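Local coordinates for protein yciO (Escherichia coli, PDB 1K7J), which is of unknown function, but belongs to the SUA5 (YrdC-like) family and may bind double-stranded RNA, at residues 43-48 with 136-141; 64-69 with 120-125; 68-73 with 128-133. One frame throughout, in Å; residues are numbered along the deposited sequence.

Contact 1: residues 43-48 with 136-141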
ATOM      1  N   LYS A  43       0.263   9.908   5.068  1.00 11.00           N
ATOM      2  CA  LYS A  43      -0.977   9.882   5.833  1.00 12.10           C
ATOM      3  C   LYS A  43      -2.145  10.214   4.916  1.00 12.41           C
ATOM      4  O   LYS A  43      -1.986  10.946   3.937  1.00 12.97           O
ATOM      5  CB  LYS A  43      -0.916  10.848   7.020  1.00 13.46           C
ATOM      6  CG  LYS A  43      -0.758  12.311   6.675  1.00 14.92           C
ATOM      7  CD  LYS A  43      -0.697  13.112   7.969  1.00 16.75           C
ATOM      8  CE  LYS A  43      -0.572  14.597   7.727  1.00 18.06           C
ATOM      9  NZ  LYS A  43      -0.572  15.320   9.034  1.00 18.80           N
ATOM     10  N   ILE A  44      -3.312   9.659   5.219  1.00 12.96           N
ATOM     11  CA  ILE A  44      -4.488   9.883   4.388  1.00 13.56           C
ATOM     12  C   ILE A  44      -4.992  11.317   4.415  1.00 14.27           C
ATOM     13  O   ILE A  44      -5.689  11.748   3.498  1.00 14.82           O
ATOM     14  CB  ILE A  44      -5.654   8.948   4.792  1.00 14.55           C
ATOM     15  CG1 ILE A  44      -6.084   9.228   6.231  1.00 14.84           C
ATOM     16  CG2 ILE A  44      -5.227   7.495   4.651  1.00 14.40           C
ATOM     17  CD1 ILE A  44      -7.309   8.435   6.663  1.00 16.09           C
ATOM     18  N   GLU A  45      -4.620  12.061   5.454  1.00 14.44           N
ATOM     19  CA  GLU A  45      -5.071  13.443   5.611  1.00 15.20           C
ATOM     20  C   GLU A  45      -4.293  14.521   4.851  1.00 15.74           C
ATOM     21  O   GLU A  45      -4.754  15.661   4.759  1.00 16.18           O
ATOM     22  CB  GLU A  45      -5.080  13.818   7.098  1.00 15.86           C
ATOM     23  CG  GLU A  45      -5.961  12.941   7.983  1.00 16.25           C
ATOM     24  CD  GLU A  45      -5.273  11.662   8.456  1.00 16.67           C
ATOM     25  OE1 GLU A  45      -4.098  11.429   8.100  1.00 15.65           O
ATOM     26  OE2 GLU A  45      -5.917  10.889   9.197  1.00 16.91           O
ATOM     27  N   ASP A  46      -3.133  14.174   4.306  1.00 16.15           N
ATOM     28  CA  ASP A  46      -2.295  15.151   3.609  1.00 16.48           C
ATOM     29  C   ASP A  46      -2.423  15.144   2.087  1.00 16.43           C
ATOM     30  O   ASP A  46      -1.953  14.224   1.419  1.00 15.82           O
ATOM     31  CB  ASP A  46      -0.832  14.925   3.999  1.00 17.65           C
ATOM     32  CG  ASP A  46       0.045  16.124   3.698  1.00 18.46           C
ATOM     33  OD1 ASP A  46       0.146  16.512   2.518  1.00 18.72           O
ATOM     34  OD2 ASP A  46       0.632  16.677   4.652  1.00 19.20           O
ATOM     35  N   LYS A  47      -3.037  16.187   1.536  1.00 16.50           N
ATOM     36  CA  LYS A  47      -3.214  16.280   0.091  1.00 16.73           C
ATOM     37  C   LYS A  47      -1.902  16.489  -0.664  1.00 16.14           C
ATOM     38  O   LYS A  47      -1.718  15.947  -1.756  1.00 15.99           O
ATOM     39  CB  LYS A  47      -4.188  17.410  -0.256  1.00 17.87           C
ATOM     40  CG  LYS A  47      -4.356  17.613  -1.754  1.00 20.10           C
ATOM     41  CD  LYS A  47      -5.363  18.705  -2.074  1.00 21.59           C
ATOM     42  CE  LYS A  47      -5.394  18.988  -3.569  1.00 22.05           C
ATOM     43  NZ  LYS A  47      -5.704  17.765  -4.365  1.00 23.31           N
ATOM     44  N   ASN A  48      -0.991  17.273  -0.095  1.00 16.38           N
ATOM     45  CA  ASN A  48       0.289  17.517  -0.755  1.00 16.32           C
ATOM     46  C   ASN A  48       1.099  16.232  -0.901  1.00 15.56           C
ATOM     47  O   ASN A  48       1.727  16.001  -1.934  1.00 14.94           O
ATOM     48  CB  ASN A  48       1.108  18.562   0.010  1.00 17.94           C
ATOM     49  CG  ASN A  48       0.492  19.946  -0.058  1.00 19.74           C
ATOM     50  OD1 ASN A  48       0.076  20.398  -1.125  1.00 20.10           O
ATOM     51  ND2 ASN A  48       0.441  20.629   1.079  1.00 21.14           N
ATOM     52  N   LEU A 136       1.112   3.797  13.571  1.00 10.86           N
ATOM     53  CA  LEU A 136       0.337   4.888  12.981  1.00 11.09           C
ATOM     54  C   LEU A 136      -1.085   4.930  13.540  1.00 10.86           C
ATOM     55  O   LEU A 136      -1.622   6.006  13.804  1.00 11.26           O
ATOM     56  CB  LEU A 136       0.302   4.751  11.456  1.00 11.10           C
ATOM     57  CG  LEU A 136      -0.427   5.854  10.677  1.00 11.91           C
ATOM     58  CD1 LEU A 136       0.191   7.211  10.974  1.00 12.65           C
ATOM     59  CD2 LEU A 136      -0.350   5.548   9.189  1.00 12.35           C
ATOM     60  N   GLY A 137      -1.698   3.762  13.709  1.00 10.51           N
ATOM     61  CA  GLY A 137      -3.038   3.716  14.272  1.00 10.48           C
ATOM     62  C   GLY A 137      -4.185   3.768  13.286  1.00 10.37           C
ATOM     63  O   GLY A 137      -5.349   3.653  13.674  1.00 10.77           O
ATOM     64  N   GLU A 138      -3.861   3.961  12.014  1.00 10.34           N
ATOM     65  CA  GLU A 138      -4.867   4.003  10.959  1.00 10.13           C
ATOM     66  C   GLU A 138      -4.181   3.616   9.654  1.00  9.50           C
ATOM     67  O   GLU A 138      -2.959   3.446   9.621  1.00  9.07           O
ATOM     68  CB  GLU A 138      -5.484   5.404  10.847  1.00 11.39           C
ATOM     69  CG  GLU A 138      -4.498   6.520  10.519  1.00 12.67           C
ATOM     70  CD  GLU A 138      -5.189   7.855  10.274  1.00 14.14           C
ATOM     71  OE1 GLU A 138      -6.346   8.019  10.719  1.00 15.20           O
ATOM     72  OE2 GLU A 138      -4.573   8.744   9.647  1.00 14.71           O
ATOM     73  N   PRO A 139      -4.952   3.463   8.565  1.00  9.46           N
ATOM     74  CA  PRO A 139      -4.359   3.090   7.279  1.00  9.79           C
ATOM     75  C   PRO A 139      -3.382   4.125   6.753  1.00 10.16           C
ATOM     76  O   PRO A 139      -3.423   5.293   7.130  1.00  9.93           O
ATOM     77  CB  PRO A 139      -5.572   2.954   6.357  1.00  9.45           C
ATOM     78  CG  PRO A 139      -6.667   2.568   7.293  1.00  9.25           C
ATOM     79  CD  PRO A 139      -6.420   3.481   8.470  1.00  9.57           C
HETATM   80  N   MSE A 140      -2.506   3.678   5.867  1.00 10.58           N
HETATM   81  CA  MSE A 140      -1.527   4.548   5.246  1.00 11.84           C
HETATM   82  C   MSE A 140      -1.905   4.655   3.769  1.00 11.90           C
HETATM   83  O   MSE A 140      -2.153   3.641   3.123  1.00 12.25           O
HETATM   84  CB  MSE A 140      -0.135   3.929   5.402  1.00 13.98           C
HETATM   85  CG  MSE A 140       1.006   4.714   4.803  1.00 16.93           C
HETATM   86 SE   MSE A 140       2.624   4.494   5.852  1.00 18.72          SE
HETATM   87  CE  MSE A 140       2.651   2.570   6.008  1.00 19.18           C
ATOM     88  N   LEU A 141      -2.002   5.875   3.248  1.00 11.02           N
ATOM     89  CA  LEU A 141      -2.315   6.047   1.834  1.00 11.30           C
ATOM     90  C   LEU A 141      -1.070   5.557   1.116  1.00 10.87           C
ATOM     91  O   LEU A 141       0.040   5.996   1.424  1.00 11.10           O
ATOM     92  CB  LEU A 141      -2.565   7.517   1.502  1.00 11.88           C
ATOM     93  CG  LEU A 141      -2.723   7.812   0.007  1.00 12.80           C
ATOM     94  CD1 LEU A 141      -3.924   7.055  -0.552  1.00 13.54           C
ATOM     95  CD2 LEU A 141      -2.884   9.307  -0.195  1.00 14.54           C
TER
HETATM   96  O   HOH W   1      -2.972   7.979   7.493  1.00 11.41           O
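Where two inner, antiparallel strands of the mixed sheet of this YrdC-like fold meet end to start, I44, just past strand 37-43, packs on the backbone and L141 side chain at the beginning of strand 140-144. A type I turn from K43 to D46 carries the chain away from the sheet, and D46 then caps helix 47-57 through the backbone N of A49. I44 sends its two branches to different partners. With CG1 placed between its own backbone N and carbonyl carbon (chi1 62°), that arm meets the carboxylate of E138 coming the other way, CG1 standing 3.8 Å from E138 OE2. The other branch turns to the strand, where I44 CG2 lies 3.8 Å from P139 O and 4.1 Å from L141 CB. A beta-branched residue suits this spot because it can cover both neighbours at once, and Y78 of helix 72-78 also packs on it.

One water joins the two backbones. It accepts from I44 N at 2.8 Å and donates to P139 O at 2.7 Å, and its second hydrogen goes to E138 OE2. R25 adds a further tie, its carbonyl taking K43 NZ while its guanidinium holds L136 O.

Farther out, E45 and E138 approach from opposite directions. The bend at chi2 of E45 (85°) turns its acid group back toward E138, and the two carboxylates are nearly coplanar, 9° apart. So close a pair of acids would probably raise the pKa of at least one: E45 OE2 lies just 2.6 Å from E138 OE2.

Contact 2: residues 64-69 with 120-125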
ATOM      1  N   ASN A  64      -6.710   3.124  -9.180  1.00 14.19           N
ATOM      2  CA  ASN A  64      -7.007   3.326  -7.772  1.00 13.35           C
ATOM      3  C   ASN A  64      -5.802   3.560  -6.877  1.00 13.09           C
ATOM      4  O   ASN A  64      -4.691   3.107  -7.164  1.00 12.94           O
ATOM      5  CB  ASN A  64      -7.760   2.109  -7.230  1.00 13.17           C
ATOM      6  CG  ASN A  64      -9.182   2.029  -7.730  1.00 12.22           C
ATOM      7  OD1 ASN A  64     -10.068   2.707  -7.217  1.00 12.94           O
ATOM      8  ND2 ASN A  64      -9.408   1.202  -8.742  1.00 12.59           N
ATOM      9  N   PHE A  65      -6.040   4.285  -5.790  1.00 12.37           N
ATOM     10  CA  PHE A  65      -5.014   4.508  -4.784  1.00 12.01           C
ATOM     11  C   PHE A  65      -5.122   3.239  -3.949  1.00 11.34           C
ATOM     12  O   PHE A  65      -5.966   2.382  -4.222  1.00 11.78           O
ATOM     13  CB  PHE A  65      -5.356   5.707  -3.899  1.00 12.90           C
ATOM     14  CG  PHE A  65      -4.908   7.021  -4.454  1.00 14.25           C
ATOM     15  CD1 PHE A  65      -3.559   7.351  -4.486  1.00 14.61           C
ATOM     16  CD2 PHE A  65      -5.835   7.937  -4.938  1.00 14.52           C
ATOM     17  CE1 PHE A  65      -3.138   8.577  -4.992  1.00 15.64           C
ATOM     18  CE2 PHE A  65      -5.426   9.163  -5.445  1.00 15.45           C
ATOM     19  CZ  PHE A  65      -4.074   9.482  -5.471  1.00 15.75           C
ATOM     20  N   THR A  66      -4.278   3.115  -2.935  1.00 10.70           N
ATOM     21  CA  THR A  66      -4.316   1.951  -2.068  1.00 10.17           C
ATOM     22  C   THR A  66      -4.298   2.400  -0.620  1.00  9.91           C
ATOM     23  O   THR A  66      -3.614   3.359  -0.271  1.00 10.36           O
ATOM     24  CB  THR A  66      -3.090   1.036  -2.291  1.00 10.46           C
ATOM     25  OG1 THR A  66      -3.109   0.527  -3.630  1.00 10.94           O
ATOM     26  CG2 THR A  66      -3.108  -0.138  -1.312  1.00 10.96           C
ATOM     27  N   LEU A  67      -5.087   1.735   0.212  1.00  9.42           N
ATOM     28  CA  LEU A  67      -5.068   2.028   1.634  1.00  9.13           C
ATOM     29  C   LEU A  67      -4.425   0.788   2.239  1.00  8.98           C
ATOM     30  O   LEU A  67      -4.954  -0.319   2.111  1.00  8.68           O
ATOM     31  CB  LEU A  67      -6.476   2.229   2.200  1.00  9.55           C
ATOM     32  CG  LEU A  67      -7.187   3.540   1.839  1.00  9.83           C
ATOM     33  CD1 LEU A  67      -8.505   3.614   2.590  1.00 10.86           C
ATOM     34  CD2 LEU A  67      -6.308   4.735   2.202  1.00 10.42           C
HETATM   35  N   MSE A  68      -3.262   0.975   2.851  1.00  8.82           N
HETATM   36  CA  MSE A  68      -2.527  -0.115   3.485  1.00  8.49           C
HETATM   37  C   MSE A  68      -3.137  -0.245   4.882  1.00  8.43           C
HETATM   38  O   MSE A  68      -2.983   0.649   5.719  1.00  8.61           O
HETATM   39  CB  MSE A  68      -1.038   0.251   3.553  1.00  7.81           C
HETATM   40  CG  MSE A  68      -0.074  -0.917   3.722  1.00  7.46           C
HETATM   41 SE   MSE A  68       0.015  -2.098   2.158  1.00 11.00          SE
HETATM   42  CE  MSE A  68       0.958  -0.938   0.872  1.00 11.32           C
ATOM     43  N   CYS A  69      -3.831  -1.359   5.121  1.00  8.96           N
ATOM     44  CA  CYS A  69      -4.529  -1.596   6.384  1.00  9.11           C
ATOM     45  C   CYS A  69      -3.913  -2.650   7.295  1.00  9.15           C
ATOM     46  O   CYS A  69      -3.316  -3.621   6.836  1.00  9.08           O
ATOM     47  CB  CYS A  69      -5.980  -1.986   6.099  1.00 10.22           C
ATOM     48  SG  CYS A  69      -6.906  -0.782   5.126  1.00 11.92           S
ATOM     49  N   GLY A 120      -8.207   0.766  -3.596  1.00 10.00           N
ATOM     50  CA  GLY A 120      -7.643  -0.542  -3.318  1.00  9.70           C
ATOM     51  C   GLY A 120      -7.358  -0.721  -1.842  1.00  9.89           C
ATOM     52  O   GLY A 120      -6.804   0.173  -1.200  1.00 11.45           O
HETATM   53  N   MSE A 121      -7.749  -1.871  -1.302  1.00  9.42           N
HETATM   54  CA  MSE A 121      -7.538  -2.181   0.106  1.00  9.16           C
HETATM   55  C   MSE A 121      -6.470  -3.263   0.165  1.00  8.60           C
HETATM   56  O   MSE A 121      -6.559  -4.273  -0.538  1.00  8.26           O
HETATM   57  CB  MSE A 121      -8.845  -2.662   0.734  1.00 10.44           C
HETATM   58  CG  MSE A 121     -10.024  -1.700   0.517  1.00 11.04           C
HETATM   59 SE   MSE A 121      -9.677   0.121   1.114  1.00 12.97          SE
HETATM   60  CE  MSE A 121      -9.680  -0.213   3.010  1.00  8.13           C
ATOM     61  N   ARG A 122      -5.466  -3.060   1.010  1.00  8.10           N
ATOM     62  CA  ARG A 122      -4.360  -4.007   1.077  1.00  7.79           C
ATOM     63  C   ARG A 122      -3.819  -4.213   2.486  1.00  7.64           C
ATOM     64  O   ARG A 122      -3.453  -3.255   3.166  1.00  8.59           O
ATOM     65  CB  ARG A 122      -3.259  -3.492   0.147  1.00  7.37           C
ATOM     66  CG  ARG A 122      -1.985  -4.301   0.036  1.00  8.08           C
ATOM     67  CD  ARG A 122      -1.116  -3.623  -1.019  1.00  7.66           C
ATOM     68  NE  ARG A 122       0.277  -4.062  -1.028  1.00  8.27           N
ATOM     69  CZ  ARG A 122       1.187  -3.584  -1.869  1.00  7.75           C
ATOM     70  NH1 ARG A 122       0.842  -2.660  -2.756  1.00  8.87           N
ATOM     71  NH2 ARG A 122       2.438  -4.026  -1.825  1.00  9.42           N
ATOM     72  N   VAL A 123      -3.789  -5.469   2.923  1.00  7.35           N
ATOM     73  CA  VAL A 123      -3.271  -5.821   4.239  1.00  7.68           C
ATOM     74  C   VAL A 123      -1.920  -6.500   4.020  1.00  7.65           C
ATOM     75  O   VAL A 123      -1.858  -7.605   3.487  1.00  8.37           O
ATOM     76  CB  VAL A 123      -4.202  -6.812   4.971  1.00  6.99           C
ATOM     77  CG1 VAL A 123      -3.611  -7.185   6.322  1.00  8.40           C
ATOM     78  CG2 VAL A 123      -5.589  -6.195   5.148  1.00  8.25           C
ATOM     79  N   PRO A 124      -0.820  -5.840   4.416  1.00  7.64           N
ATOM     80  CA  PRO A 124       0.519  -6.414   4.243  1.00  7.61           C
ATOM     81  C   PRO A 124       0.805  -7.484   5.292  1.00  7.85           C
ATOM     82  O   PRO A 124       0.264  -7.440   6.392  1.00  8.92           O
ATOM     83  CB  PRO A 124       1.425  -5.199   4.382  1.00  7.79           C
ATOM     84  CG  PRO A 124       0.722  -4.397   5.432  1.00  7.45           C
ATOM     85  CD  PRO A 124      -0.746  -4.501   5.034  1.00  7.29           C
ATOM     86  N   SER A 125       1.663  -8.442   4.956  1.00  8.17           N
ATOM     87  CA  SER A 125       1.975  -9.520   5.887  1.00  8.33           C
ATOM     88  C   SER A 125       3.349  -9.427   6.552  1.00  8.33           C
ATOM     89  O   SER A 125       3.621 -10.153   7.509  1.00  9.47           O
ATOM     90  CB  SER A 125       1.875 -10.866   5.167  1.00  9.15           C
ATOM     91  OG  SER A 125       2.895 -10.976   4.185  1.00 11.07           O
TER
HETATM   92  O   HOH W   2      -1.821  -1.954  -4.084  1.00  9.00           O
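Strands 66-68 and 120-122 run parallel, their axes 4.6 Å apart and 21° askew, with L67 opposite M121. L67 bonds to the residues flanking its partner: L67 N donates to G120 O at 2.7 Å, and L67 O accepts from R122 N at 3.0 Å. F65 O, receiving G120 N, and C69 N, donating to R122 O, extend the ladder. Glycine suits position 120, since a CB there would press on F65 O.

On one face L67 and M121 lie side by side, and the M121 methyl CE reaches C69 SG at 3.5 Å. The other face carries T66, M68 and R122. R122 is extended from CG to NE, and M68, bent at chi2 and chi3, follows it: M68 SE rests 3.7 Å from R122 CG, and M68 CE sits over the rim of one guanidinium face. R122 NH1 bonds to S144 OG and to a water shared with T66 OG1. A leucine in place of R122 would probably leave that water and the S144 hydroxyl without their cationic mate.

A sulfate about 4 Å from the T66 side chain, perhaps from the crystallisation liquor, and an arginine sharing water with T66 hint at an anion pocket.

Contact 3: residues 68-73 with 128-133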
HETATM    1  N   MSE A  68      -3.262   0.975   2.851  1.00  8.82           N
HETATM    2  CA  MSE A  68      -2.527  -0.115   3.485  1.00  8.49           C
HETATM    3  C   MSE A  68      -3.137  -0.245   4.882  1.00  8.43           C
HETATM    4  O   MSE A  68      -2.983   0.649   5.719  1.00  8.61           O
HETATM    5  CB  MSE A  68      -1.038   0.251   3.553  1.00  7.81           C
HETATM    6  CG  MSE A  68      -0.074  -0.917   3.722  1.00  7.46           C
HETATM    7 SE   MSE A  68       0.015  -2.098   2.158  1.00 11.00          SE
HETATM    8  CE  MSE A  68       0.958  -0.938   0.872  1.00 11.32           C
ATOM      9  N   CYS A  69      -3.831  -1.359   5.121  1.00  8.96           N
ATOM     10  CA  CYS A  69      -4.529  -1.596   6.384  1.00  9.11           C
ATOM     11  C   CYS A  69      -3.913  -2.650   7.295  1.00  9.15           C
ATOM     12  O   CYS A  69      -3.316  -3.621   6.836  1.00  9.08           O
ATOM     13  CB  CYS A  69      -5.980  -1.986   6.099  1.00 10.22           C
ATOM     14  SG  CYS A  69      -6.906  -0.782   5.126  1.00 11.92           S
ATOM     15  N   ARG A  70      -4.106  -2.460   8.595  1.00  9.32           N
ATOM     16  CA  ARG A  70      -3.572  -3.364   9.605  1.00  9.51           C
ATOM     17  C   ARG A  70      -4.124  -4.783   9.489  1.00  9.34           C
ATOM     18  O   ARG A  70      -3.375  -5.759   9.559  1.00  9.64           O
ATOM     19  CB  ARG A  70      -3.889  -2.816  10.998  1.00 10.48           C
ATOM     20  CG  ARG A  70      -3.309  -3.630  12.144  1.00 12.34           C
ATOM     21  CD  ARG A  70      -1.804  -3.442  12.255  1.00 14.05           C
ATOM     22  NE  ARG A  70      -1.238  -4.246  13.336  1.00 16.36           N
ATOM     23  CZ  ARG A  70      -1.504  -4.061  14.625  1.00 16.87           C
ATOM     24  NH1 ARG A  70      -2.327  -3.093  15.004  1.00 17.73           N
ATOM     25  NH2 ARG A  70      -0.959  -4.857  15.538  1.00 17.81           N
ATOM     26  N   ASP A  71      -5.434  -4.891   9.305  1.00  9.45           N
ATOM     27  CA  ASP A  71      -6.088  -6.189   9.223  1.00  9.77           C
ATOM     28  C   ASP A  71      -7.448  -6.061   8.550  1.00  9.88           C
ATOM     29  O   ASP A  71      -7.830  -4.977   8.117  1.00  9.05           O
ATOM     30  CB  ASP A  71      -6.260  -6.768  10.629  1.00 11.06           C
ATOM     31  CG  ASP A  71      -6.792  -5.745  11.622  1.00 12.50           C
ATOM     32  OD1 ASP A  71      -7.562  -4.849  11.212  1.00 12.34           O
ATOM     33  OD2 ASP A  71      -6.450  -5.844  12.821  1.00 14.11           O
ATOM     34  N   LEU A  72      -8.175  -7.173   8.468  1.00  9.84           N
ATOM     35  CA  LEU A  72      -9.487  -7.181   7.833  1.00 10.33           C
ATOM     36  C   LEU A  72     -10.466  -6.250   8.544  1.00  9.94           C
ATOM     37  O   LEU A  72     -11.291  -5.609   7.899  1.00  9.17           O
ATOM     38  CB  LEU A  72     -10.050  -8.609   7.790  1.00 11.86           C
ATOM     39  CG  LEU A  72     -11.392  -8.794   7.076  1.00 12.89           C
ATOM     40  CD1 LEU A  72     -11.288  -8.312   5.635  1.00 14.88           C
ATOM     41  CD2 LEU A  72     -11.791 -10.262   7.115  1.00 13.21           C
ATOM     42  N   SER A  73     -10.374  -6.170   9.869  1.00  9.84           N
ATOM     43  CA  SER A  73     -11.263  -5.296  10.629  1.00  9.94           C
ATOM     44  C   SER A  73     -11.093  -3.846  10.178  1.00  9.42           C
ATOM     45  O   SER A  73     -12.076  -3.151   9.915  1.00 10.12           O
ATOM     46  CB  SER A  73     -10.964  -5.401  12.126  1.00 10.38           C
ATOM     47  OG  SER A  73     -11.757  -4.484  12.862  1.00 11.14           O
ATOM     48  N   ILE A 128       7.760  -5.251   9.085  1.00  7.37           N
ATOM     49  CA  ILE A 128       7.970  -3.808   9.034  1.00  7.15           C
ATOM     50  C   ILE A 128       6.691  -3.041   8.713  1.00  6.95           C
ATOM     51  O   ILE A 128       6.352  -2.082   9.406  1.00  7.23           O
ATOM     52  CB  ILE A 128       9.086  -3.432   8.026  1.00  7.14           C
ATOM     53  CG1 ILE A 128      10.446  -3.867   8.588  1.00  7.38           C
ATOM     54  CG2 ILE A 128       9.095  -1.927   7.774  1.00  7.56           C
ATOM     55  CD1 ILE A 128      11.618  -3.648   7.634  1.00  6.82           C
ATOM     56  N   ALA A 129       5.968  -3.467   7.680  1.00  7.43           N
ATOM     57  CA  ALA A 129       4.734  -2.781   7.310  1.00  7.42           C
ATOM     58  C   ALA A 129       3.714  -2.884   8.440  1.00  7.13           C
ATOM     59  O   ALA A 129       3.044  -1.904   8.769  1.00  7.59           O
ATOM     60  CB  ALA A 129       4.167  -3.371   6.023  1.00  7.57           C
ATOM     61  N   GLN A 130       3.597  -4.063   9.044  1.00  7.72           N
ATOM     62  CA  GLN A 130       2.656  -4.232  10.141  1.00  7.77           C
ATOM     63  C   GLN A 130       3.024  -3.335  11.322  1.00  7.87           C
ATOM     64  O   GLN A 130       2.148  -2.743  11.953  1.00  8.55           O
ATOM     65  CB  GLN A 130       2.609  -5.694  10.584  1.00  8.28           C
ATOM     66  CG  GLN A 130       1.653  -6.548   9.758  1.00  8.99           C
ATOM     67  CD  GLN A 130       0.205  -6.143   9.961  1.00  9.52           C
ATOM     68  OE1 GLN A 130      -0.241  -5.961  11.092  1.00 11.03           O
ATOM     69  NE2 GLN A 130      -0.537  -6.012   8.869  1.00  9.91           N
ATOM     70  N   ALA A 131       4.318  -3.220  11.607  1.00  8.02           N
ATOM     71  CA  ALA A 131       4.774  -2.384  12.712  1.00  7.84           C
ATOM     72  C   ALA A 131       4.452  -0.913  12.442  1.00  8.11           C
ATOM     73  O   ALA A 131       4.024  -0.187  13.340  1.00  8.10           O
ATOM     74  CB  ALA A 131       6.280  -2.567  12.929  1.00  7.83           C
ATOM     75  N   LEU A 132       4.657  -0.473  11.203  1.00  8.05           N
ATOM     76  CA  LEU A 132       4.363   0.909  10.844  1.00  7.97           C
ATOM     77  C   LEU A 132       2.877   1.205  11.048  1.00  7.88           C
ATOM     78  O   LEU A 132       2.507   2.238  11.615  1.00  8.15           O
ATOM     79  CB  LEU A 132       4.747   1.174   9.381  1.00  7.56           C
ATOM     80  CG  LEU A 132       6.244   1.208   9.049  1.00  7.43           C
ATOM     81  CD1 LEU A 132       6.440   1.259   7.534  1.00  7.40           C
ATOM     82  CD2 LEU A 132       6.891   2.420   9.711  1.00  8.05           C
ATOM     83  N   LEU A 133       2.025   0.294  10.593  1.00  8.44           N
ATOM     84  CA  LEU A 133       0.586   0.485  10.726  1.00  8.96           C
ATOM     85  C   LEU A 133       0.150   0.469  12.184  1.00  9.37           C
ATOM     86  O   LEU A 133      -0.682   1.273  12.593  1.00  9.71           O
ATOM     87  CB  LEU A 133      -0.161  -0.583   9.926  1.00  9.11           C
ATOM     88  CG  LEU A 133       0.075  -0.480   8.415  1.00  9.19           C
ATOM     89  CD1 LEU A 133      -0.583  -1.657   7.714  1.00  9.46           C
ATOM     90  CD2 LEU A 133      -0.469   0.851   7.887  1.00 10.25           C
TER
HETATM   91  O   HOH W   3      -3.440  -0.436  13.640  1.00 17.46           O
HETATM   92  O   HOH W   4       0.805  -6.508  13.731  1.00 36.22           O
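Two backbone carbonyls share the amide nitrogen of Q130: NE2 donates to R70 O at 2.9 Å, nearly straight at 160°, and also to P124 O. R70 O lies close to the plane of the amide, as an N-H directed at it requires, and with both carbonyls engaged the amide is fixed in its rotation. That leaves its oxygen facing the side chain of R70. Q130 OE1 accepts from R70 NE at 3.0 Å, a weak, bent bond, and lies in plane at the edge of the guanidinium although the two flat groups are turned 37° from each other. A water completes the grip on this oxygen, donating to Q130 OE1 at 2.9 Å while accepting from R70 NH2 at 3.0 Å. A second water, also at the guanidinium edge, accepts from R70 NH1 and donates weakly to L133 O.

The bend at chi2 of R70 (73°) lays its chain across the flank of helix 127-136, so that R70 CD lies 4.0 Å from L133 CB and the charged end reaches E134, which forms a salt bridge with NH2. Beneath this polar layer L133 points at the exit of strand 66-68. Its methyls straddle successive peptides, L133 CD2 being 3.3 Å from M68 O and L133 CD1 3.5 Å from C69 O. A leucine forked at CG suits this place, having a methyl for each, and L133 CD1 also meets M68 CG.

After R70 the chain enters helix 72-78, with D71 as N-cap bonded to the backbone N of E74, whose carboxylate takes R70 N. Glutamine, donor and acceptor at once, thus serves both the carbonyl and the guanidinium of R70, while the net charge of the arginine is answered by E134.

How the contacts relate
Contact 2 lies at the heart of the chain, its centre about 4 Å from the chain's own, whereas the centres of contacts 1 and 3 stand about 11 and 10 Å away; contact 3 is nonetheless buried, while contact 1 is partly open to solvent, E45 being exposed. The backbone ladder of contact 2 contrasts with the side-chain and water bridges of the others. Strand 66-68 is common ground: contact 2 uses its length, contact 3 its exit, and M68 N probably bonds to M140 O of contact 1. Helix 127-136 supplies contact 3 and leads into strand 140-144. Acids crowd together in contact 1, an arginine is buried in contact 2, and another is paired with acid in contact 3.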